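Long-range contacts in cysteine desulfurase (Thermococcus onnurineus, PDB 5B87), which probably catalyses the pyridoxal-phosphate-dependent transfer of sulfur from L-cysteine to a sulfur carrier, releasing L-alanine: residues B[21-26]-B[394-399]; B[35-40]-B[367-372]; B[319-324]-B[338-343]; B[347-352]-B[388-393]. All blocks are in the same frame, centred on the assembly; numbering follows the deposited sequence.

Interaction 1: B[21-26]-B[394-399]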
# COMPACT_ATOMS: atom_id res chain seq x y z
N MET B 21 -7.21 16.82 -28.43
CA MET B 21 -7.68 17.51 -27.25
C MET B 21 -7.13 18.89 -27.20
O MET B 21 -6.08 19.11 -27.71
CB MET B 21 -7.09 16.84 -26.04
CG MET B 21 -8.00 15.89 -25.34
SD MET B 21 -7.01 14.82 -24.35
CE MET B 21 -8.04 14.68 -22.92
N ARG B 22 -7.81 19.79 -26.54
CA ARG B 22 -7.30 21.10 -26.36
C ARG B 22 -6.72 21.10 -24.97
O ARG B 22 -7.34 20.67 -24.04
CB ARG B 22 -8.37 22.13 -26.52
CG ARG B 22 -9.07 22.06 -27.84
CD ARG B 22 -9.58 23.41 -28.23
NE ARG B 22 -10.30 23.97 -27.13
CZ ARG B 22 -10.21 25.22 -26.74
NH1 ARG B 22 -9.44 26.06 -27.40
NH2 ARG B 22 -10.91 25.62 -25.72
N ILE B 23 -5.51 21.57 -24.84
CA ILE B 23 -4.83 21.64 -23.58
C ILE B 23 -4.69 23.11 -23.22
O ILE B 23 -4.24 23.86 -24.02
CB ILE B 23 -3.46 20.97 -23.71
CG1 ILE B 23 -3.67 19.47 -23.75
CG2 ILE B 23 -2.49 21.41 -22.63
CD1 ILE B 23 -2.52 18.71 -24.30
N PRO B 24 -5.08 23.57 -21.96
CA PRO B 24 -5.58 22.57 -21.01
C PRO B 24 -7.08 22.38 -20.85
O PRO B 24 -7.49 21.59 -20.06
CB PRO B 24 -5.03 23.09 -19.69
CG PRO B 24 -5.19 24.54 -19.80
CD PRO B 24 -5.09 24.91 -21.23
N GLU B 25 -7.88 23.09 -21.61
CA GLU B 25 -9.30 23.01 -21.51
C GLU B 25 -9.92 21.63 -21.39
O GLU B 25 -10.76 21.45 -20.57
CB GLU B 25 -9.93 23.74 -22.67
CG GLU B 25 -9.68 25.22 -22.74
CD GLU B 25 -8.33 25.59 -23.31
OE1 GLU B 25 -7.53 24.72 -23.64
OE2 GLU B 25 -8.08 26.77 -23.47
N ASP B 26 -9.52 20.68 -22.20
CA ASP B 26 -10.12 19.34 -22.12
C ASP B 26 -9.78 18.52 -20.89
O ASP B 26 -10.57 17.74 -20.47
CB ASP B 26 -10.05 18.57 -23.43
CG ASP B 26 -10.78 19.28 -24.55
OD1 ASP B 26 -11.72 20.00 -24.27
OD2 ASP B 26 -10.44 19.14 -25.71
N PHE B 394 3.09 22.51 -11.20
CA PHE B 394 2.08 22.36 -12.18
C PHE B 394 1.87 21.01 -12.79
O PHE B 394 2.63 20.10 -12.65
CB PHE B 394 2.41 23.25 -13.37
CG PHE B 394 2.82 24.63 -13.03
CD1 PHE B 394 1.91 25.54 -12.57
CD2 PHE B 394 4.10 25.03 -13.20
CE1 PHE B 394 2.29 26.81 -12.25
CE2 PHE B 394 4.50 26.30 -12.90
CZ PHE B 394 3.59 27.19 -12.42
N HIS B 395 0.80 20.95 -13.53
CA HIS B 395 0.44 19.84 -14.32
C HIS B 395 -0.27 20.34 -15.56
O HIS B 395 -0.56 21.50 -15.66
CB HIS B 395 -0.32 18.76 -13.59
CG HIS B 395 -0.04 17.41 -14.14
ND1 HIS B 395 -0.09 16.27 -13.39
CD2 HIS B 395 0.32 17.02 -15.38
CE1 HIS B 395 0.22 15.23 -14.14
NE2 HIS B 395 0.47 15.66 -15.35
N VAL B 396 -0.54 19.43 -16.47
CA VAL B 396 -1.15 19.71 -17.74
C VAL B 396 -2.46 20.45 -17.68
O VAL B 396 -2.75 21.21 -18.51
CB VAL B 396 -1.17 18.46 -18.64
CG1 VAL B 396 -2.16 17.47 -18.14
CG2 VAL B 396 -1.46 18.83 -20.06
N TYR B 397 -3.23 20.23 -16.65
CA TYR B 397 -4.47 20.95 -16.45
C TYR B 397 -4.30 22.38 -15.96
O TYR B 397 -5.31 23.07 -15.84
CB TYR B 397 -5.40 20.21 -15.52
CG TYR B 397 -4.75 19.65 -14.28
CD1 TYR B 397 -4.51 20.43 -13.17
CD2 TYR B 397 -4.40 18.33 -14.22
CE1 TYR B 397 -3.92 19.89 -12.02
CE2 TYR B 397 -3.84 17.79 -13.10
CZ TYR B 397 -3.61 18.57 -12.02
OH TYR B 397 -3.02 17.97 -10.96
N ASN B 398 -3.08 22.84 -15.62
CA ASN B 398 -2.98 24.23 -15.10
C ASN B 398 -2.94 25.15 -16.32
O ASN B 398 -2.59 24.71 -17.39
CB ASN B 398 -1.76 24.45 -14.20
CG ASN B 398 -1.89 23.70 -12.89
OD1 ASN B 398 -1.08 22.82 -12.61
ND2 ASN B 398 -2.92 24.02 -12.11
N SER B 399 -3.27 26.42 -16.15
CA SER B 399 -3.40 27.33 -17.31
C SER B 399 -2.56 28.57 -17.14
O SER B 399 -2.21 29.02 -16.01
CB SER B 399 -4.84 27.72 -17.53
OG SER B 399 -5.26 28.54 -16.47

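Interaction 2: B[35-40]-B[367-372]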
# COMPACT_ATOMS: atom_id res chain seq x y z
N ASN B 35 -12.42 24.17 -11.01
CA ASN B 35 -13.35 25.26 -11.06
C ASN B 35 -13.43 25.94 -9.73
O ASN B 35 -14.05 26.94 -9.60
CB ASN B 35 -14.76 24.77 -11.35
CG ASN B 35 -14.93 24.22 -12.72
OD1 ASN B 35 -15.21 23.06 -12.88
ND2 ASN B 35 -14.79 25.06 -13.71
N GLU B 36 -12.81 25.34 -8.74
CA GLU B 36 -12.84 25.87 -7.40
C GLU B 36 -11.58 26.56 -6.94
O GLU B 36 -11.66 27.55 -6.28
CB GLU B 36 -13.20 24.79 -6.39
CG GLU B 36 -14.45 24.00 -6.67
CD GLU B 36 -15.71 24.81 -6.52
OE1 GLU B 36 -16.36 25.08 -7.54
OE2 GLU B 36 -16.06 25.17 -5.39
N VAL B 37 -10.43 26.00 -7.26
CA VAL B 37 -9.16 26.54 -6.86
C VAL B 37 -8.16 26.56 -7.99
O VAL B 37 -8.41 26.05 -9.03
CB VAL B 37 -8.51 25.71 -5.73
CG1 VAL B 37 -9.30 25.77 -4.47
CG2 VAL B 37 -8.26 24.28 -6.11
N ILE B 38 -7.02 27.17 -7.73
CA ILE B 38 -5.91 27.21 -8.64
C ILE B 38 -5.01 26.20 -7.93
O ILE B 38 -4.50 26.49 -6.88
CB ILE B 38 -5.34 28.61 -8.76
CG1 ILE B 38 -6.25 29.45 -9.61
CG2 ILE B 38 -3.98 28.60 -9.41
CD1 ILE B 38 -5.74 30.84 -9.90
N TYR B 39 -4.87 25.01 -8.48
CA TYR B 39 -4.15 23.97 -7.78
C TYR B 39 -2.70 23.97 -8.30
O TYR B 39 -2.44 23.49 -9.40
CB TYR B 39 -4.81 22.58 -7.93
CG TYR B 39 -4.17 21.50 -7.04
CD1 TYR B 39 -4.48 21.37 -5.68
CD2 TYR B 39 -3.16 20.71 -7.53
CE1 TYR B 39 -3.85 20.40 -4.87
CE2 TYR B 39 -2.54 19.77 -6.74
CZ TYR B 39 -2.89 19.63 -5.41
OH TYR B 39 -2.28 18.63 -4.68
N PHE B 40 -1.78 24.48 -7.46
CA PHE B 40 -0.38 24.57 -7.79
C PHE B 40 0.48 23.73 -6.80
O PHE B 40 1.62 24.11 -6.43
CB PHE B 40 0.08 26.07 -7.79
CG PHE B 40 -0.25 26.89 -9.04
CD1 PHE B 40 -0.95 26.40 -10.12
CD2 PHE B 40 0.14 28.25 -9.07
CE1 PHE B 40 -1.27 27.23 -11.20
CE2 PHE B 40 -0.13 29.09 -10.18
CZ PHE B 40 -0.85 28.57 -11.24
N SER B 367 -7.47 31.44 -2.86
CA SER B 367 -7.80 30.18 -3.56
C SER B 367 -6.69 29.65 -4.45
O SER B 367 -6.97 28.98 -5.45
CB SER B 367 -9.13 30.30 -4.33
OG SER B 367 -10.22 30.41 -3.40
N ILE B 368 -5.45 29.96 -4.11
CA ILE B 368 -4.30 29.43 -4.83
C ILE B 368 -3.59 28.49 -3.83
O ILE B 368 -3.12 28.96 -2.80
CB ILE B 368 -3.37 30.54 -5.30
CG1 ILE B 368 -3.98 31.32 -6.46
CG2 ILE B 368 -2.00 30.00 -5.71
CD1 ILE B 368 -3.48 32.74 -6.59
N MET B 369 -3.52 27.19 -4.18
CA MET B 369 -2.91 26.16 -3.37
C MET B 369 -1.45 25.97 -3.71
O MET B 369 -1.07 25.57 -4.83
CB MET B 369 -3.62 24.78 -3.54
CG MET B 369 -5.15 24.76 -3.48
SD MET B 369 -5.95 25.28 -1.97
CE MET B 369 -6.20 27.02 -2.21
N VAL B 370 -0.61 26.19 -2.72
CA VAL B 370 0.80 26.17 -2.93
C VAL B 370 1.39 25.47 -1.71
O VAL B 370 0.75 25.37 -0.71
CB VAL B 370 1.18 27.64 -3.15
CG1 VAL B 370 2.01 28.21 -2.01
CG2 VAL B 370 1.82 27.85 -4.48
N ARG B 371 2.58 24.90 -1.80
CA ARG B 371 3.20 24.32 -0.61
C ARG B 371 4.34 25.19 -0.06
O ARG B 371 5.04 25.87 -0.81
CB ARG B 371 3.71 22.90 -0.85
CG ARG B 371 3.67 22.04 0.42
CD ARG B 371 3.31 20.59 0.17
NE ARG B 371 2.64 20.02 1.35
CZ ARG B 371 1.37 19.61 1.45
NH1 ARG B 371 0.54 19.62 0.41
NH2 ARG B 371 0.93 19.14 2.61
N SER B 372 4.55 25.11 1.24
CA SER B 372 5.63 25.83 1.89
C SER B 372 6.37 24.95 2.87
O SER B 372 5.79 24.06 3.49
CB SER B 372 5.08 27.04 2.58
OG SER B 372 4.17 26.65 3.58

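Interaction 3: B[319-324]-B[338-343]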
# COMPACT_ATOMS: atom_id res chain seq x y z
N LEU B 319 4.15 27.14 -18.54
CA LEU B 319 3.75 27.67 -17.26
C LEU B 319 4.92 28.08 -16.43
O LEU B 319 4.86 29.10 -15.74
CB LEU B 319 2.97 26.65 -16.50
CG LEU B 319 1.63 26.19 -17.14
CD1 LEU B 319 1.18 24.94 -16.42
CD2 LEU B 319 0.55 27.24 -17.07
N VAL B 320 5.98 27.26 -16.50
CA VAL B 320 7.27 27.55 -15.86
C VAL B 320 7.93 28.85 -16.43
O VAL B 320 8.37 29.67 -15.69
CB VAL B 320 8.23 26.34 -15.94
CG1 VAL B 320 9.64 26.73 -15.50
CG2 VAL B 320 7.74 25.19 -15.05
N LYS B 321 7.96 29.01 -17.75
CA LYS B 321 8.46 30.18 -18.45
C LYS B 321 7.73 31.47 -18.02
O LYS B 321 8.38 32.45 -17.62
CB LYS B 321 8.34 29.99 -19.97
CG LYS B 321 9.13 30.99 -20.81
CD LYS B 321 9.27 30.50 -22.26
CE LYS B 321 10.20 31.39 -23.10
NZ LYS B 321 9.64 32.77 -23.12
N ARG B 322 6.42 31.47 -18.03
CA ARG B 322 5.67 32.64 -17.60
C ARG B 322 5.85 32.96 -16.10
O ARG B 322 6.11 34.11 -15.72
CB ARG B 322 4.22 32.50 -17.95
CG ARG B 322 3.33 33.76 -17.68
CD ARG B 322 3.72 35.03 -18.51
NE ARG B 322 3.04 36.22 -18.01
CZ ARG B 322 3.58 37.23 -17.34
NH1 ARG B 322 4.88 37.31 -17.10
NH2 ARG B 322 2.80 38.20 -16.87
N THR B 323 5.71 31.97 -15.26
CA THR B 323 5.82 32.13 -13.83
C THR B 323 7.14 32.77 -13.44
O THR B 323 7.25 33.68 -12.66
CB THR B 323 5.69 30.76 -13.16
OG1 THR B 323 4.41 30.22 -13.42
CG2 THR B 323 5.89 30.86 -11.71
N THR B 324 8.15 32.23 -14.04
CA THR B 324 9.50 32.59 -13.86
C THR B 324 9.81 34.02 -14.37
O THR B 324 10.42 34.79 -13.69
CB THR B 324 10.33 31.46 -14.45
OG1 THR B 324 11.14 30.90 -13.45
CG2 THR B 324 11.11 31.82 -15.64
N ARG B 338 18.33 28.06 -14.23
CA ARG B 338 17.92 29.18 -15.07
C ARG B 338 17.72 28.67 -16.49
O ARG B 338 16.93 29.28 -17.23
CB ARG B 338 18.94 30.33 -15.09
CG ARG B 338 19.68 30.66 -13.79
CD ARG B 338 18.81 31.14 -12.65
NE ARG B 338 18.33 32.46 -12.96
CZ ARG B 338 17.39 33.13 -12.28
NH1 ARG B 338 16.81 32.64 -11.15
NH2 ARG B 338 17.06 34.34 -12.76
N ASN B 339 18.43 27.60 -16.86
CA ASN B 339 18.18 26.96 -18.11
C ASN B 339 16.89 26.15 -18.00
O ASN B 339 16.85 25.10 -17.34
CB ASN B 339 19.34 26.06 -18.52
CG ASN B 339 19.07 25.36 -19.85
OD1 ASN B 339 18.14 25.72 -20.61
ND2 ASN B 339 19.90 24.38 -20.16
N LEU B 340 15.84 26.64 -18.67
CA LEU B 340 14.50 26.05 -18.62
C LEU B 340 14.40 24.66 -19.23
O LEU B 340 13.48 23.91 -18.92
CB LEU B 340 13.46 27.02 -19.21
CG LEU B 340 12.77 27.95 -18.17
CD1 LEU B 340 13.58 28.25 -16.91
CD2 LEU B 340 12.34 29.26 -18.80
N LYS B 341 15.37 24.30 -20.06
CA LYS B 341 15.46 22.93 -20.52
C LYS B 341 15.82 21.96 -19.41
O LYS B 341 15.53 20.80 -19.52
CB LYS B 341 16.44 22.82 -21.69
CG LYS B 341 15.87 23.50 -22.94
CD LYS B 341 16.82 23.45 -24.13
CE LYS B 341 16.29 24.23 -25.34
NZ LYS B 341 15.14 23.56 -26.02
N LYS B 342 16.45 22.42 -18.33
CA LYS B 342 16.71 21.55 -17.19
C LYS B 342 15.81 21.81 -15.98
O LYS B 342 16.17 21.41 -14.88
CB LYS B 342 18.18 21.68 -16.76
CG LYS B 342 19.23 21.37 -17.83
CD LYS B 342 20.33 20.42 -17.33
CE LYS B 342 21.04 20.91 -16.07
NZ LYS B 342 21.41 19.86 -15.06
N HIS B 343 14.65 22.44 -16.19
CA HIS B 343 13.75 22.85 -15.11
C HIS B 343 12.38 22.23 -15.36
O HIS B 343 11.73 22.55 -16.34
CB HIS B 343 13.60 24.39 -15.09
CG HIS B 343 13.38 24.98 -13.74
ND1 HIS B 343 12.23 24.79 -13.01
CD2 HIS B 343 14.16 25.80 -13.00
CE1 HIS B 343 12.32 25.46 -11.87
NE2 HIS B 343 13.47 26.10 -11.85

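Interaction 4: B[347-352]-B[388-393]. With ALA (alanine), chain F.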
# COMPACT_ATOMS: atom_id res chain seq x y z
N VAL B 347 8.41 25.47 -9.39
CA VAL B 347 9.12 26.69 -9.14
C VAL B 347 9.08 27.04 -7.67
O VAL B 347 8.10 27.46 -7.16
CB VAL B 347 8.80 27.88 -10.10
CG1 VAL B 347 8.16 27.46 -11.39
CG2 VAL B 347 8.04 29.00 -9.45
N SER B 348 10.20 26.82 -7.02
CA SER B 348 10.32 27.15 -5.64
C SER B 348 10.78 28.60 -5.61
O SER B 348 11.58 29.00 -6.39
CB SER B 348 11.37 26.28 -4.99
OG SER B 348 10.80 25.16 -4.42
N PHE B 349 10.24 29.38 -4.70
CA PHE B 349 10.58 30.79 -4.57
C PHE B 349 10.44 31.24 -3.11
O PHE B 349 10.01 30.45 -2.25
CB PHE B 349 9.73 31.66 -5.53
CG PHE B 349 8.28 31.66 -5.22
CD1 PHE B 349 7.41 30.69 -5.77
CD2 PHE B 349 7.75 32.63 -4.38
CE1 PHE B 349 6.05 30.70 -5.46
CE2 PHE B 349 6.40 32.62 -4.06
CZ PHE B 349 5.56 31.69 -4.60
N ASN B 350 10.88 32.47 -2.83
CA ASN B 350 10.76 33.09 -1.50
C ASN B 350 10.51 34.56 -1.71
O ASN B 350 11.04 35.12 -2.65
CB ASN B 350 12.05 32.97 -0.69
CG ASN B 350 12.07 31.76 0.24
OD1 ASN B 350 11.12 31.50 1.00
ND2 ASN B 350 13.17 31.02 0.20
N VAL B 351 9.80 35.17 -0.78
CA VAL B 351 9.56 36.59 -0.75
C VAL B 351 10.37 37.12 0.41
O VAL B 351 10.04 36.90 1.55
CB VAL B 351 8.12 36.94 -0.48
CG1 VAL B 351 7.97 38.43 -0.41
CG2 VAL B 351 7.25 36.36 -1.54
N PRO B 352 11.49 37.85 0.07
CA PRO B 352 12.30 38.32 1.20
C PRO B 352 11.52 39.15 2.19
O PRO B 352 10.85 40.08 1.81
CB PRO B 352 13.36 39.14 0.54
CG PRO B 352 13.58 38.45 -0.73
CD PRO B 352 12.19 38.35 -1.18
N GLY B 388 13.09 27.36 4.28
CA GLY B 388 12.18 26.72 3.38
C GLY B 388 12.04 27.56 2.14
O GLY B 388 12.74 28.57 1.96
N THR B 389 11.04 27.23 1.35
CA THR B 389 10.69 27.99 0.19
C THR B 389 9.22 27.80 0.03
O THR B 389 8.66 26.98 0.68
CB THR B 389 11.33 27.47 -1.08
OG1 THR B 389 10.86 26.17 -1.35
CG2 THR B 389 12.78 27.41 -0.93
N VAL B 390 8.61 28.55 -0.86
CA VAL B 390 7.23 28.35 -1.16
C VAL B 390 7.32 27.72 -2.56
O VAL B 390 8.18 28.06 -3.35
CB VAL B 390 6.33 29.58 -0.99
CG1 VAL B 390 7.09 30.85 -0.73
CG2 VAL B 390 5.31 29.72 -2.09
N ARG B 391 6.46 26.78 -2.83
CA ARG B 391 6.52 26.06 -4.06
C ARG B 391 5.23 25.92 -4.83
O ARG B 391 4.25 25.46 -4.34
CB ARG B 391 7.08 24.69 -3.73
CG ARG B 391 7.42 23.79 -4.87
CD ARG B 391 7.65 22.39 -4.35
NE ARG B 391 6.43 21.76 -3.93
CZ ARG B 391 6.35 20.57 -3.39
NH1 ARG B 391 7.43 19.87 -3.18
NH2 ARG B 391 5.19 20.08 -3.05
N ALA B 392 5.30 26.30 -6.09
CA ALA B 392 4.20 26.18 -6.99
C ALA B 392 4.61 25.11 -7.94
O ALA B 392 5.68 25.14 -8.45
CB ALA B 392 3.96 27.47 -7.72
N SER B 393 3.74 24.16 -8.18
CA SER B 393 4.00 23.08 -9.08
C SER B 393 2.82 22.88 -9.97
O SER B 393 1.71 23.06 -9.58
CB SER B 393 4.41 21.81 -8.36
OG SER B 393 3.57 21.50 -7.33
N ALA F . 7.37 14.31 -2.55
CA ALA F . 6.16 15.13 -2.22
C ALA F . 6.38 16.63 -1.94
O ALA F . 5.47 17.38 -1.72
CB ALA F . 5.25 14.54 -1.11
OXT ALA F . 7.39 17.03 -1.94

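Interaction 1: B[21-26]-B[394-399]
Pro24 sets its ring against the turn that carries Val396 and Tyr397, and no hydrogen bond crosses between 21-26 and 394-399. The ring presents two carbons to a row of backbone carbonyls. Its CB lies 3.2 Å from Val396 O. Its CG lies 3.5 Å from Asn398 O and also packs on Ser399 CB. The peptide bond before Pro24 is cis, which bends the chain sharply just ahead of helix 25-28.

Ile23 makes the apolar half of the contact. Its CG2 branch meets Val396 CG2 at 3.8 Å, with the two side chains crossing at about a right angle. Both CG2 methyls stand opposite their own backbone nitrogens, with chi1, which places CG1, at -74° in Ile23 and 72° in Val396.

Each side is braced within itself. Residues 395-398 form a type I beta turn. Asn398 OD1 accepts from His395 N at 2.8 Å, in the carbonyl plane of the amide, while Asn398 N bonds back to His395 O. Asn398 ND2 bonds outside the turn to Tyr39 O and Glu402 OE1, so both ends of this buried amide are used. Arg22 N reaches Asp26 OD2 at 2.8 Å, from above the carboxylate plane. Tyr397 CB points away from Pro24, and the OH bonds to Leu47 N.

Ser399 follows the turn as the N-cap of helix 400-413, its OG accepting from Glu402 N. A type I turn and an N-cap thus lead into helix 400-413 of this class-V aminotransferase fold, with residues 21-26 packed on them.

Interaction 2: B[35-40]-B[367-372]
Ser367 has a positive phi of 67° and ends one helix while its carbonyl begins the pairing with 35-40. It is the C-prime residue of the Schellman motif that closes helix 356-365. Its O takes the N-H of Ile38 at 2.9 Å, nearly in line with the carbonyl bond. The helix end thus runs straight into a sheet.

The strands are parallel. Met369 N gives a straight bond to Ile38 O (3.0 Å, 173° at the hydrogen). Phe40 N then bonds to Met369 O at 2.9 Å, more bent at 134°. Ile38 pairs with Ile368, and Tyr39 with Met369.

The side chains alternate between two faces. On one, Ile38 and Ile368 lie side by side and point the same way. Ile368 CG1 sits 3.8 Å from Ile38 CB and also touches Ile38 CD1. Ile38 CG2 rests over the rim of one face of the Phe40 ring, two residues on. On the other face, Met369 bends at both chi2 and chi3. That double bend brings CE to 4.0 Å from Val37 CG1. Met369 CG lies 4.1 Å from Tyr39 CD1, where the two side chains cross at about a right angle. The hydroxyl of Tyr39 bonds to Thr45 O.

Strand 38-39 is an outer strand of a four-stranded mixed sheet within this chain, and 368-373 lies between it and 389-393. Helix 400-413 packs on Ile38 and Ile368. Leu74 and His72 of the second subunit meet the Val37, Tyr39 and Met369 face.

Interaction 3: B[319-324]-B[338-343]
Leu340 provides most of the apolar contact, directing its side chain at helix 309-329. Its CD2 methyl lies 4.0 Å from Lys321 CA, on the helix backbone. The same methyl touches Lys321 CG and Thr324 CG2, the latter at 4.2 Å. One branch of the leucine therefore covers two positions a helical turn apart. Lys321 and Leu340 cross at about a right angle. CG of Lys321 stands opposite its backbone N (chi1 -166°). From there the chain runs extended and then bends at chi4, taking the ammonium away from Leu340 to a salt bridge with Glu325. Only the aliphatic part of the lysine serves the contact.

Val320 is the second apolar point. Its CG1 packs on Leu340 CG at 4.3 Å. The same methyl reaches His343 ND1 at 4.1 Å, in van der Waals contact with the imidazole. The other ring nitrogen, His343 NE2, bonds to Tyr335 O.

Hydrogen bonds occur within each segment and none crosses between them. On the helix, Thr323 OG1 donates to Leu319 O at 2.6 Å. That oxygen also accepts from Thr323 N at 3.0 Å, and the two donors come from opposite faces of its carbonyl plane. In the loop, Asn339 OD1 accepts from Lys341 N at 3.2 Å, with the donor well above the amide plane.

This last bond makes an Asx turn at the start of the short 3-10 segment 340-341. Both lie in the loop between helix 309-329 and strand 346-349 of the class-V aminotransferase fold.

Interaction 4: B[347-352]-B[388-393]
Val390 and Phe349 face each other as a hydrogen-bonded antiparallel pair and bury the most surface here. Phe349 N bonds to Val390 O at 2.8 Å, and Val390 N returns to Phe349 O at 2.7 Å. Their side chains share one face of the sheet. The phenyl group lies between its own backbone N and carbonyl carbon (chi1 65°), which tips the ring across Val390. CG1 of the valine stands over the ring face in a CH-pi contact, 4.3 Å from the centroid of the Phe349 ring. Ala392 CB meets the ring edge on the same sheet face.

Strands 346-349 and 389-393 adjoin in the four-stranded mixed sheet of this PLP-dependent transferase. A second hydrogen-bonded pair, Val347 with Ala392, continues the ladder. Between the two pairs, Ser348 and Arg391 point to the other face. Arg391 NH1 and NH2 bind the carboxylate of the bound alanine end-on, as a bidentate pair, at 3.1 Å to OXT and 3.0 Å to O of the ligand. Asp41 also pairs with NH2.

Beyond the strand, Asn350 ND2 donates to a lone pair of Gly388 O at 3.0 Å, in the planes of both groups. Tyr335 OH is a further partner of ND2. With an alanine in place of Asn350, Gly388 O would probably lose this donor and Tyr335 OH its amide mate. The amide of Asn350 crosses Thr389 at about a right angle, with ND2 3.8 Å from Thr389 CG2.

In the fold
Interactions 2 and 4 belong to one sheet, joined where strands 368-373 and 389-393 adjoin: Arg371 O lies 2.6 Å from Arg391 N, a probable hydrogen bond. Phe40 O and Ser393 N, 2.7 Å apart, make another. Segment 394-399 of interaction 1 directly follows strand 389-393. It meets interaction 2 through Asn398 ND2, 2.8 Å from Tyr39 O, and interaction 3 through Phe394 and Leu319. Interaction 3 backs the sheet, with Thr323 CG2 3.6 Å from Val347 CG2. Interaction 4 binds the alanine through Arg391, whose side chain is about 6 Å from the cofactor. The side chain of Tyr39 is about 8 Å from the alanine, that of Tyr397 about 13 Å and that of His343 about 14 Å.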